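Long-range contacts in putative glycoside hydrolase (Bacteroides thetaiotaomicron VPI-5482, PDB 3HBZ), which binds calcium and is a putative glycoside hydrolase that may play a role in carbohydrate metabolism, though its precise activity is not established: residues 100-105 and 157-162; 110-115 and 147-152; 153-158 and 330-335; 212-217 and 283-288. All blocks are in the same frame, centred on the assembly; numbering follows the deposited sequence.

Contact 1: 100-105 and 157-162. With CA (calcium ion), chain B.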
# COMPACT_ATOMS: atom_id res chain seq x y z
N TYR A 100 -1.87 -11.27 9.81
CA TYR A 100 -2.87 -10.62 8.95
C TYR A 100 -4.09 -11.50 8.76
O TYR A 100 -4.02 -12.50 8.08
CB TYR A 100 -2.26 -10.33 7.58
CG TYR A 100 -0.86 -9.77 7.65
CD1 TYR A 100 -0.59 -8.62 8.36
CD2 TYR A 100 0.19 -10.40 7.01
CE1 TYR A 100 0.69 -8.10 8.43
CE2 TYR A 100 1.48 -9.91 7.08
CZ TYR A 100 1.73 -8.75 7.77
OH TYR A 100 3.03 -8.25 7.81
N ASN A 101 -5.21 -11.10 9.36
CA ASN A 101 -6.45 -11.86 9.25
C ASN A 101 -7.51 -11.19 8.35
O ASN A 101 -8.58 -11.74 8.10
CB ASN A 101 -6.99 -12.12 10.67
CG ASN A 101 -6.22 -13.25 11.38
OD1 ASN A 101 -6.25 -14.38 10.95
ND2 ASN A 101 -5.57 -12.93 12.48
N PHE A 102 -7.20 -9.99 7.89
CA PHE A 102 -8.00 -9.25 6.93
C PHE A 102 -9.43 -8.98 7.39
O PHE A 102 -10.35 -8.93 6.55
CB PHE A 102 -7.91 -9.94 5.56
CG PHE A 102 -6.49 -10.02 5.06
CD1 PHE A 102 -5.88 -8.89 4.57
CD2 PHE A 102 -5.72 -11.16 5.23
CE1 PHE A 102 -4.55 -8.92 4.18
CE2 PHE A 102 -4.40 -11.18 4.83
CZ PHE A 102 -3.82 -10.05 4.31
N GLU A 103 -9.60 -8.79 8.70
CA GLU A 103 -10.89 -8.49 9.29
C GLU A 103 -11.21 -6.98 9.30
O GLU A 103 -12.36 -6.60 9.25
CB GLU A 103 -11.00 -9.02 10.74
CG GLU A 103 -10.65 -10.52 10.97
CD GLU A 103 -11.43 -11.44 10.05
OE1 GLU A 103 -12.58 -11.09 9.68
OE2 GLU A 103 -10.90 -12.51 9.69
N ASP A 104 -10.19 -6.14 9.41
CA ASP A 104 -10.38 -4.74 9.78
C ASP A 104 -10.16 -3.83 8.58
O ASP A 104 -9.13 -3.96 7.89
CB ASP A 104 -9.37 -4.34 10.85
CG ASP A 104 -9.63 -5.03 12.20
OD1 ASP A 104 -10.79 -5.16 12.61
OD2 ASP A 104 -8.65 -5.45 12.80
N THR A 105 -11.08 -2.92 8.36
CA THR A 105 -10.96 -1.94 7.29
C THR A 105 -11.46 -0.59 7.82
O THR A 105 -12.14 -0.53 8.86
CB THR A 105 -11.81 -2.30 6.10
OG1 THR A 105 -13.16 -2.35 6.53
CG2 THR A 105 -11.39 -3.66 5.48
N LYS A 157 -13.52 -12.85 7.68
CA LYS A 157 -13.54 -12.34 6.31
C LYS A 157 -12.16 -12.49 5.74
O LYS A 157 -11.25 -12.93 6.47
CB LYS A 157 -13.98 -10.90 6.30
CG LYS A 157 -15.36 -10.73 7.03
CD LYS A 157 -15.75 -9.28 7.18
CE LYS A 157 -17.18 -9.13 7.76
NZ LYS A 157 -17.42 -7.72 8.12
N CYS A 158 -12.02 -12.16 4.46
CA CYS A 158 -10.71 -12.21 3.80
C CYS A 158 -10.54 -11.13 2.74
O CYS A 158 -11.46 -10.37 2.45
CB CYS A 158 -10.47 -13.57 3.19
SG CYS A 158 -11.51 -13.94 1.73
N LEU A 159 -9.32 -11.09 2.20
CA LEU A 159 -8.92 -10.22 1.15
C LEU A 159 -9.36 -10.87 -0.16
O LEU A 159 -9.16 -12.07 -0.37
CB LEU A 159 -7.38 -10.09 1.15
CG LEU A 159 -6.73 -9.30 0.01
CD1 LEU A 159 -7.25 -7.85 0.05
CD2 LEU A 159 -5.16 -9.43 0.15
N SER A 160 -9.96 -10.05 -1.04
CA SER A 160 -10.31 -10.47 -2.37
C SER A 160 -9.74 -9.52 -3.41
O SER A 160 -9.96 -8.31 -3.38
CB SER A 160 -11.86 -10.50 -2.49
OG SER A 160 -12.22 -10.97 -3.77
N LEU A 161 -9.04 -10.10 -4.37
CA LEU A 161 -8.37 -9.36 -5.41
C LEU A 161 -8.90 -9.87 -6.75
O LEU A 161 -8.85 -11.07 -7.04
CB LEU A 161 -6.86 -9.60 -5.31
CG LEU A 161 -6.27 -9.19 -3.95
CD1 LEU A 161 -4.74 -9.45 -3.96
CD2 LEU A 161 -6.53 -7.74 -3.57
N VAL A 162 -9.48 -8.97 -7.53
CA VAL A 162 -10.12 -9.32 -8.79
C VAL A 162 -9.64 -8.36 -9.89
O VAL A 162 -9.79 -7.20 -9.76
CB VAL A 162 -11.65 -9.29 -8.71
CG1 VAL A 162 -12.30 -9.59 -10.09
CG2 VAL A 162 -12.18 -10.30 -7.69
CA CA B . -9.83 -13.78 8.05
O HOH W 1 -8.63 -14.98 9.71

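Contact 2: 110-115 and 147-152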
# COMPACT_ATOMS: atom_id res chain seq x y z
N LYS A 110 -15.12 5.15 0.33
CA LYS A 110 -15.80 4.67 -0.86
C LYS A 110 -15.19 3.38 -1.39
O LYS A 110 -15.78 2.73 -2.24
CB LYS A 110 -15.78 5.73 -1.97
CG LYS A 110 -14.46 5.86 -2.69
CD LYS A 110 -14.47 6.98 -3.70
CE LYS A 110 -13.10 7.15 -4.27
NZ LYS A 110 -13.04 8.32 -5.14
N TYR A 111 -14.01 3.01 -0.90
CA TYR A 111 -13.45 1.70 -1.20
C TYR A 111 -12.74 1.18 0.05
O TYR A 111 -12.53 1.90 1.01
CB TYR A 111 -12.50 1.75 -2.41
CG TYR A 111 -11.36 2.75 -2.27
CD1 TYR A 111 -10.32 2.55 -1.36
CD2 TYR A 111 -11.30 3.90 -3.10
CE1 TYR A 111 -9.28 3.46 -1.25
CE2 TYR A 111 -10.26 4.85 -2.98
CZ TYR A 111 -9.25 4.62 -2.07
OH TYR A 111 -8.25 5.55 -1.96
N TYR A 112 -12.35 -0.08 0.01
CA TYR A 112 -11.79 -0.71 1.16
C TYR A 112 -10.35 -0.37 1.32
O TYR A 112 -9.55 -0.45 0.36
CB TYR A 112 -11.92 -2.21 1.01
CG TYR A 112 -13.31 -2.73 1.30
CD1 TYR A 112 -13.74 -2.87 2.59
CD2 TYR A 112 -14.16 -3.12 0.29
CE1 TYR A 112 -14.97 -3.39 2.88
CE2 TYR A 112 -15.44 -3.65 0.58
CZ TYR A 112 -15.83 -3.77 1.88
OH TYR A 112 -17.05 -4.28 2.24
N ILE A 113 -10.01 -0.05 2.58
CA ILE A 113 -8.62 0.11 3.06
C ILE A 113 -8.51 -0.81 4.29
O ILE A 113 -9.22 -0.62 5.29
CB ILE A 113 -8.32 1.58 3.44
CG1 ILE A 113 -8.48 2.56 2.24
CG2 ILE A 113 -6.90 1.77 4.09
CD1 ILE A 113 -8.66 4.08 2.68
N PHE A 114 -7.69 -1.85 4.13
CA PHE A 114 -7.37 -2.81 5.18
C PHE A 114 -6.36 -2.25 6.14
O PHE A 114 -5.32 -1.69 5.72
CB PHE A 114 -6.79 -4.08 4.53
CG PHE A 114 -7.80 -4.90 3.82
CD1 PHE A 114 -8.53 -5.87 4.52
CD2 PHE A 114 -8.06 -4.71 2.47
CE1 PHE A 114 -9.48 -6.64 3.85
CE2 PHE A 114 -9.00 -5.50 1.82
CZ PHE A 114 -9.72 -6.45 2.52
N VAL A 115 -6.64 -2.38 7.42
CA VAL A 115 -5.74 -1.91 8.46
C VAL A 115 -5.39 -3.02 9.45
O VAL A 115 -6.09 -4.03 9.55
CB VAL A 115 -6.39 -0.69 9.20
CG1 VAL A 115 -6.70 0.42 8.14
CG2 VAL A 115 -7.70 -1.08 9.93
N THR A 147 -9.66 -4.37 -5.41
CA THR A 147 -9.23 -4.78 -4.09
C THR A 147 -10.41 -4.52 -3.13
O THR A 147 -10.81 -3.38 -2.94
CB THR A 147 -8.03 -4.01 -3.67
OG1 THR A 147 -6.96 -4.23 -4.59
CG2 THR A 147 -7.57 -4.44 -2.23
N PHE A 148 -10.98 -5.60 -2.57
CA PHE A 148 -12.09 -5.47 -1.61
C PHE A 148 -12.07 -6.57 -0.58
O PHE A 148 -11.22 -7.45 -0.60
CB PHE A 148 -13.45 -5.40 -2.32
CG PHE A 148 -13.78 -6.64 -3.18
CD1 PHE A 148 -13.25 -6.76 -4.47
CD2 PHE A 148 -14.61 -7.64 -2.71
CE1 PHE A 148 -13.54 -7.85 -5.26
CE2 PHE A 148 -14.90 -8.75 -3.49
CZ PHE A 148 -14.38 -8.86 -4.77
N GLN A 149 -13.00 -6.48 0.38
CA GLN A 149 -13.11 -7.48 1.43
C GLN A 149 -14.27 -8.42 1.17
O GLN A 149 -15.35 -7.97 0.80
CB GLN A 149 -13.36 -6.79 2.77
CG GLN A 149 -13.22 -7.71 3.99
CD GLN A 149 -13.53 -6.99 5.28
OE1 GLN A 149 -14.46 -6.20 5.33
NE2 GLN A 149 -12.76 -7.28 6.35
N PHE A 150 -14.06 -9.71 1.38
CA PHE A 150 -15.09 -10.72 1.06
C PHE A 150 -15.49 -11.42 2.34
O PHE A 150 -14.61 -11.75 3.15
CB PHE A 150 -14.49 -11.72 0.06
CG PHE A 150 -15.38 -12.86 -0.29
CD1 PHE A 150 -16.66 -12.63 -0.80
CD2 PHE A 150 -14.94 -14.16 -0.14
CE1 PHE A 150 -17.50 -13.70 -1.16
CE2 PHE A 150 -15.77 -15.26 -0.51
CZ PHE A 150 -17.05 -15.02 -1.02
N ALA A 151 -16.79 -11.68 2.52
CA ALA A 151 -17.29 -12.18 3.80
C ALA A 151 -16.84 -13.60 4.14
O ALA A 151 -16.66 -13.91 5.33
CB ALA A 151 -18.89 -12.04 3.95
N ASN A 152 -16.60 -14.44 3.12
CA ASN A 152 -16.33 -15.85 3.37
C ASN A 152 -14.85 -16.20 3.33
O ASN A 152 -14.38 -16.78 2.38
CB ASN A 152 -17.07 -16.75 2.38
CG ASN A 152 -18.58 -16.64 2.49
OD1 ASN A 152 -19.13 -16.51 3.58
ND2 ASN A 152 -19.26 -16.70 1.35
O HOH W 2 -12.93 -1.59 -2.43
O HOH W 3 -16.95 -6.47 4.31
O HOH W 4 -17.66 -6.72 0.39

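Contact 3: 153-158 and 330-335. With CA (calcium ion), chain B.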
# COMPACT_ATOMS: atom_id res chain seq x y z
N GLY A 153 -14.15 -15.86 4.40
CA GLY A 153 -12.73 -16.11 4.50
C GLY A 153 -12.50 -17.49 5.08
O GLY A 153 -13.43 -18.21 5.35
N LYS A 154 -11.25 -17.83 5.35
CA LYS A 154 -10.93 -19.08 5.96
C LYS A 154 -11.40 -19.04 7.40
O LYS A 154 -12.04 -19.96 7.86
CB LYS A 154 -9.43 -19.36 5.86
CG LYS A 154 -9.00 -20.69 6.48
CD LYS A 154 -7.62 -21.10 5.99
CE LYS A 154 -7.19 -22.44 6.60
NZ LYS A 154 -7.10 -22.35 8.08
N THR A 155 -11.08 -17.97 8.12
CA THR A 155 -11.75 -17.66 9.40
C THR A 155 -12.13 -16.20 9.27
O THR A 155 -11.36 -15.41 8.77
CB THR A 155 -10.83 -17.87 10.63
OG1 THR A 155 -9.52 -17.37 10.34
CG2 THR A 155 -10.74 -19.40 11.03
N GLY A 156 -13.33 -15.84 9.70
CA GLY A 156 -13.84 -14.48 9.47
C GLY A 156 -13.84 -14.10 7.99
O GLY A 156 -14.17 -14.92 7.15
N LYS A 157 -13.52 -12.85 7.68
CA LYS A 157 -13.54 -12.34 6.31
C LYS A 157 -12.16 -12.49 5.74
O LYS A 157 -11.25 -12.93 6.47
CB LYS A 157 -13.98 -10.90 6.30
CG LYS A 157 -15.36 -10.73 7.03
CD LYS A 157 -15.75 -9.28 7.18
CE LYS A 157 -17.18 -9.13 7.76
NZ LYS A 157 -17.42 -7.72 8.12
N CYS A 158 -12.02 -12.16 4.46
CA CYS A 158 -10.71 -12.21 3.80
C CYS A 158 -10.54 -11.13 2.74
O CYS A 158 -11.46 -10.37 2.45
CB CYS A 158 -10.47 -13.57 3.19
SG CYS A 158 -11.51 -13.94 1.73
N LEU A 330 -8.16 -14.90 -3.53
CA LEU A 330 -8.55 -14.75 -2.13
C LEU A 330 -7.40 -15.08 -1.20
O LEU A 330 -6.69 -16.07 -1.42
CB LEU A 330 -9.79 -15.63 -1.78
CG LEU A 330 -11.02 -15.51 -2.64
CD1 LEU A 330 -12.15 -16.47 -2.08
CD2 LEU A 330 -11.51 -13.99 -2.80
N ILE A 331 -7.18 -14.25 -0.18
CA ILE A 331 -6.05 -14.42 0.72
C ILE A 331 -6.55 -14.34 2.14
O ILE A 331 -7.39 -13.48 2.45
CB ILE A 331 -4.98 -13.32 0.50
CG1 ILE A 331 -4.28 -13.46 -0.87
CG2 ILE A 331 -3.99 -13.27 1.64
CD1 ILE A 331 -3.29 -14.66 -0.97
N ASP A 332 -6.09 -15.25 3.00
CA ASP A 332 -6.42 -15.17 4.41
C ASP A 332 -5.34 -15.79 5.29
O ASP A 332 -4.51 -16.60 4.83
CB ASP A 332 -7.77 -15.84 4.69
CG ASP A 332 -8.52 -15.19 5.88
OD1 ASP A 332 -7.97 -14.24 6.48
OD2 ASP A 332 -9.64 -15.65 6.23
N GLU A 333 -5.35 -15.39 6.57
CA GLU A 333 -4.49 -15.98 7.62
C GLU A 333 -3.00 -15.95 7.24
O GLU A 333 -2.31 -16.98 7.24
CB GLU A 333 -4.92 -17.42 7.93
CG GLU A 333 -6.31 -17.53 8.52
CD GLU A 333 -6.69 -18.96 8.97
OE1 GLU A 333 -5.86 -19.89 8.86
OE2 GLU A 333 -7.83 -19.14 9.46
N VAL A 334 -2.48 -14.77 6.94
CA VAL A 334 -1.11 -14.67 6.48
C VAL A 334 -0.26 -14.30 7.68
O VAL A 334 -0.71 -13.56 8.56
CB VAL A 334 -0.95 -13.58 5.36
CG1 VAL A 334 0.49 -13.44 4.91
CG2 VAL A 334 -1.81 -13.94 4.17
N GLU A 335 0.99 -14.74 7.66
CA GLU A 335 1.95 -14.37 8.66
C GLU A 335 3.30 -14.05 8.06
O GLU A 335 3.85 -14.81 7.27
CB GLU A 335 2.10 -15.51 9.72
CG GLU A 335 2.89 -15.03 10.87
CD GLU A 335 2.96 -15.99 12.03
OE1 GLU A 335 2.44 -17.13 11.93
OE2 GLU A 335 3.54 -15.58 13.06
CA CA B . -9.83 -13.78 8.05
O HOH W 1 -8.63 -14.98 9.71

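Contact 4: 212-217 and 283-288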
# COMPACT_ATOMS: atom_id res chain seq x y z
N TYR A 212 10.11 -16.50 6.58
CA TYR A 212 9.05 -17.10 5.75
C TYR A 212 7.86 -16.18 5.69
O TYR A 212 7.61 -15.42 6.64
CB TYR A 212 8.51 -18.42 6.35
CG TYR A 212 9.53 -19.51 6.43
CD1 TYR A 212 10.32 -19.63 7.55
CD2 TYR A 212 9.75 -20.38 5.37
CE1 TYR A 212 11.30 -20.59 7.64
CE2 TYR A 212 10.74 -21.39 5.46
CZ TYR A 212 11.51 -21.46 6.60
OH TYR A 212 12.47 -22.39 6.80
N LEU A 213 7.16 -16.21 4.54
CA LEU A 213 5.84 -15.62 4.37
C LEU A 213 4.88 -16.81 4.19
O LEU A 213 5.05 -17.58 3.23
CB LEU A 213 5.77 -14.76 3.12
CG LEU A 213 4.38 -14.13 2.84
CD1 LEU A 213 3.98 -13.18 3.98
CD2 LEU A 213 4.39 -13.37 1.52
N ALA A 214 3.90 -16.95 5.07
CA ALA A 214 2.99 -18.09 5.09
C ALA A 214 1.56 -17.58 5.08
O ALA A 214 1.31 -16.47 5.49
CB ALA A 214 3.25 -18.98 6.36
N GLY A 215 0.64 -18.40 4.55
CA GLY A 215 -0.77 -18.08 4.59
C GLY A 215 -1.57 -19.00 3.71
O GLY A 215 -1.06 -20.03 3.27
N TYR A 216 -2.83 -18.62 3.46
CA TYR A 216 -3.69 -19.43 2.61
C TYR A 216 -4.26 -18.64 1.44
O TYR A 216 -4.55 -17.45 1.57
CB TYR A 216 -4.85 -20.00 3.44
CG TYR A 216 -4.38 -21.04 4.40
CD1 TYR A 216 -3.90 -20.67 5.65
CD2 TYR A 216 -4.37 -22.40 4.05
CE1 TYR A 216 -3.46 -21.62 6.54
CE2 TYR A 216 -3.94 -23.37 4.95
CZ TYR A 216 -3.46 -22.95 6.18
OH TYR A 216 -3.01 -23.85 7.08
N TYR A 217 -4.50 -19.35 0.32
CA TYR A 217 -5.14 -18.73 -0.83
C TYR A 217 -6.08 -19.65 -1.55
O TYR A 217 -6.03 -20.87 -1.41
CB TYR A 217 -4.12 -18.16 -1.82
CG TYR A 217 -3.53 -19.18 -2.74
CD1 TYR A 217 -2.53 -20.05 -2.29
CD2 TYR A 217 -3.94 -19.28 -4.07
CE1 TYR A 217 -1.96 -20.99 -3.14
CE2 TYR A 217 -3.40 -20.24 -4.92
CZ TYR A 217 -2.40 -21.09 -4.45
OH TYR A 217 -1.85 -22.04 -5.27
N TYR A 283 -2.34 -23.80 1.44
CA TYR A 283 -1.29 -23.24 2.26
C TYR A 283 -0.08 -22.89 1.42
O TYR A 283 0.26 -23.64 0.49
CB TYR A 283 -0.86 -24.27 3.30
CG TYR A 283 0.12 -23.77 4.34
CD1 TYR A 283 -0.19 -22.68 5.15
CD2 TYR A 283 1.35 -24.41 4.54
CE1 TYR A 283 0.70 -22.24 6.14
CE2 TYR A 283 2.24 -23.98 5.52
CZ TYR A 283 1.91 -22.90 6.32
OH TYR A 283 2.79 -22.47 7.29
N PHE A 284 0.54 -21.74 1.69
CA PHE A 284 1.82 -21.42 1.13
C PHE A 284 2.77 -21.08 2.26
O PHE A 284 2.37 -20.55 3.29
CB PHE A 284 1.74 -20.30 0.09
CG PHE A 284 1.20 -19.00 0.60
CD1 PHE A 284 2.04 -18.02 1.13
CD2 PHE A 284 -0.14 -18.69 0.45
CE1 PHE A 284 1.54 -16.81 1.55
CE2 PHE A 284 -0.64 -17.46 0.87
CZ PHE A 284 0.21 -16.52 1.40
N LYS A 285 4.03 -21.41 2.07
CA LYS A 285 5.06 -21.06 3.04
C LYS A 285 6.34 -20.77 2.31
O LYS A 285 7.08 -21.66 1.98
CB LYS A 285 5.23 -22.18 4.06
CG LYS A 285 6.25 -21.87 5.16
CD LYS A 285 6.26 -23.00 6.18
CE LYS A 285 7.40 -22.85 7.15
NZ LYS A 285 7.42 -23.94 8.17
N LEU A 286 6.59 -19.49 2.09
CA LEU A 286 7.60 -19.05 1.15
C LEU A 286 8.85 -18.66 1.90
O LEU A 286 8.82 -17.71 2.64
CB LEU A 286 7.07 -17.84 0.38
CG LEU A 286 5.68 -18.04 -0.21
CD1 LEU A 286 5.26 -16.72 -0.87
CD2 LEU A 286 5.60 -19.27 -1.15
N PRO A 287 9.96 -19.39 1.68
CA PRO A 287 11.17 -18.96 2.34
C PRO A 287 11.76 -17.69 1.74
O PRO A 287 11.75 -17.49 0.51
CB PRO A 287 12.12 -20.14 2.14
CG PRO A 287 11.64 -20.81 0.89
CD PRO A 287 10.17 -20.54 0.79
N PHE A 288 12.27 -16.83 2.62
CA PHE A 288 13.06 -15.70 2.16
C PHE A 288 14.44 -16.22 1.72
O PHE A 288 15.07 -16.99 2.43
CB PHE A 288 13.20 -14.63 3.26
CG PHE A 288 12.00 -13.69 3.34
CD1 PHE A 288 10.84 -14.09 3.98
CD2 PHE A 288 12.06 -12.42 2.81
CE1 PHE A 288 9.77 -13.26 4.08
CE2 PHE A 288 10.98 -11.57 2.91
CZ PHE A 288 9.83 -12.01 3.55

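Contact 1: 100-105 and 157-162
The calcium site of the putative carbohydrate metabolism domain is built partly by this contact, where the loop after strand 99-100 meets the start of strand 158-165. Two main-chain oxygens and one carboxylate reach the ion from the two segments: N101 O lies 2.4 Å from the calcium, E103 OE2 2.3 Å and K157 O likewise 2.3 Å. The short separations among these oxygens reflect their shared metal and not hydrogen bonding. A water on the ion also donates a hydrogen bond to N101 OD1.

The E103 carboxylate divides its work. While OE2 holds the ion, OE1 accepts the K157 N-H at 2.8 Å, through the syn lone pair and with an almost straight angle of 173°. A chain bent at chi2 (-53°) folds the carboxylate back to the metal and the K157 backbone. The K157 side chain takes another course: CB and CG pass E103 OE1, and the extended remainder leads its ammonium away from the calcium.

Beside the metal, F102 points toward the strand. L159 CB lies over one face of its ring, 4.2 Å from the centroid and 22° off the normal, a CH-pi contact, and L159 CD2 touches F102 CE1. Outside the segments, T155 and D332 complete the protein ligands. Such a mixture of backbone carbonyls, carboxylates and water is typical of an oxygen-rich, probably structural calcium site, here joining two loops to strand 328-338.

Contact 2: 110-115 and 147-152
The backbones of 110-115 and 147-152 come nearest at Y112 and F148, whose CA atoms are 5.5 Å apart, yet no direct hydrogen bond joins the segments. Instead, aromatic side chains of the loop before strand 115-118 pack on the backbone and side chains of strand 147-150, a neighbour of strand 158-165 in the antiparallel beta-structure. One water does bridge the main chains, accepting from Y112 N and donating to T147 O.

Y112 lays its ring across the strand at the F148-Q149 link. Q149 CB sits over one ring face, 3.9 Å from the centroid and 16° off the normal, a CH-pi contact; Q149 N lies over the same face, offset toward the rim. F148 CB approaches Y112 CD2 obliquely at 3.5 Å, while the phenyl ring of F148 leads away from the contact.

F114 supplies the second aromatic surface. Its CZ touches Q149 CB at 3.7 Å, and F148 O meets the ring in plane at its edge. With CG anti to the backbone N (chi1 -169°) and an extended chain, Q149 runs past both aromatic residues, its amide plane perpendicular to the F114 ring. Q149 NE2 is hydrogen-bonded to F102 O, which links this packing to the calcium-binding loop. Two further waters connect the Y112 hydroxyl to Q149: one gives a proton to the side-chain OE1 at 2.7 Å, the other to the main-chain O, also at 2.7 Å.

Contact 3: 153-158 and 330-335
D332 grips the calcium ion with both carboxylate oxygens, OD1 at 2.5 Å and OD2 at 2.6 Å, while the facing loop supplies the carbonyl oxygens T155 O and K157 O. A water completes the share of the shell held here; N101 and E103 provide the other protein ligands.

Next come the bonds that orient these ligands. D332 OD2 accepts K154 N at 2.8 Å through its anti lone pair, with a bent N-H angle of 131°, and T155 N adds a weak bond to the same oxygen. E333 N meets D332 OD1 from above the carboxylate plane.

Farther out, the extended E333 side chain is held at both oxygens by the 153-158 loop. T155 OG1 donates to the anti lone pair of E333 OE2 at 2.6 Å and receives a hydrogen bond from the calcium-bound water. K154 bends at its last torsion (chi4 -62°) to bring NZ to E333 OE1, a 2.9 Å salt bridge approaching 36° out of the carboxylate plane. K154 also makes a cation-pi contact with Y216 in strand 210-220.

The metal and the backbone N-H groups probably both stabilise the charged form of D332, in keeping with its role as a two-oxygen calcium ligand.

Contact 4: 212-217 and 283-288
L213 O receives the shortest hydrogen bond of this strand pair, from L286 N at 2.7 Å with an N-H angle of 171°; the CA of K285 makes an additional CA-H...O contact with the same oxygen. In return L213 N donates to L286 O. A second reciprocal pair joins G215 and F284, with F284 N to G215 O at 2.8 Å.

On the face carrying Y212, the extended K285 side chain passes over one face of the tyrosine ring. Its CE is 4.0 Å from the ring centroid, and NZ stands nearly above the centre, 4.9 Å away and 5° off the normal, a cation-pi contact. Y212 CD2 also packs on P287 CA. At the other end, Y283 CD1 lies over the Y216 ring face, 3.4 Å from Y216 CZ, with the two ring planes inclined by 46°.

Strands 212-217 and 283-287 run antiparallel, alternating hydrogen-bonded pairs such as L213-L286 with non-hydrogen-bonded pairs such as A214-K285. They belong to the beta-structure in which strand 210-220 also pairs with 328-338.

On the opposite face, with L213 and L286, F284 has CG between its backbone N and carbonyl carbon, which lays the ring over G215. G215 CA sits 3.9 Å from the F284 centroid over the face, and F284 flanks the side chains of L213 and Y217. I241 of strand 240-247 packs against L213, F284 and L286 on this face.

How the contacts relate
Contacts 1 and 3 are two parts of one calcium site: their centres are 6 Å apart, they share K157, C158 and a metal-bound water, and together they provide all five protein ligand residues. Contact 2, also 6 Å from contact 1 between centres, adjoins the site through the pairing of strands 147-150 and 158-165 (C158 O to F150 N, 2.9 Å). Contact 4 is farther off, with its centre 13 Å from that of contact 3, but D332 O to Y216 N at 3.0 Å brings its strand alongside 328-338. Side by side, the strands follow the order 147-150, 158-165, 328-338, 210-220, 281-290, and the calcium sits where 158-165 and 328-338 adjoin.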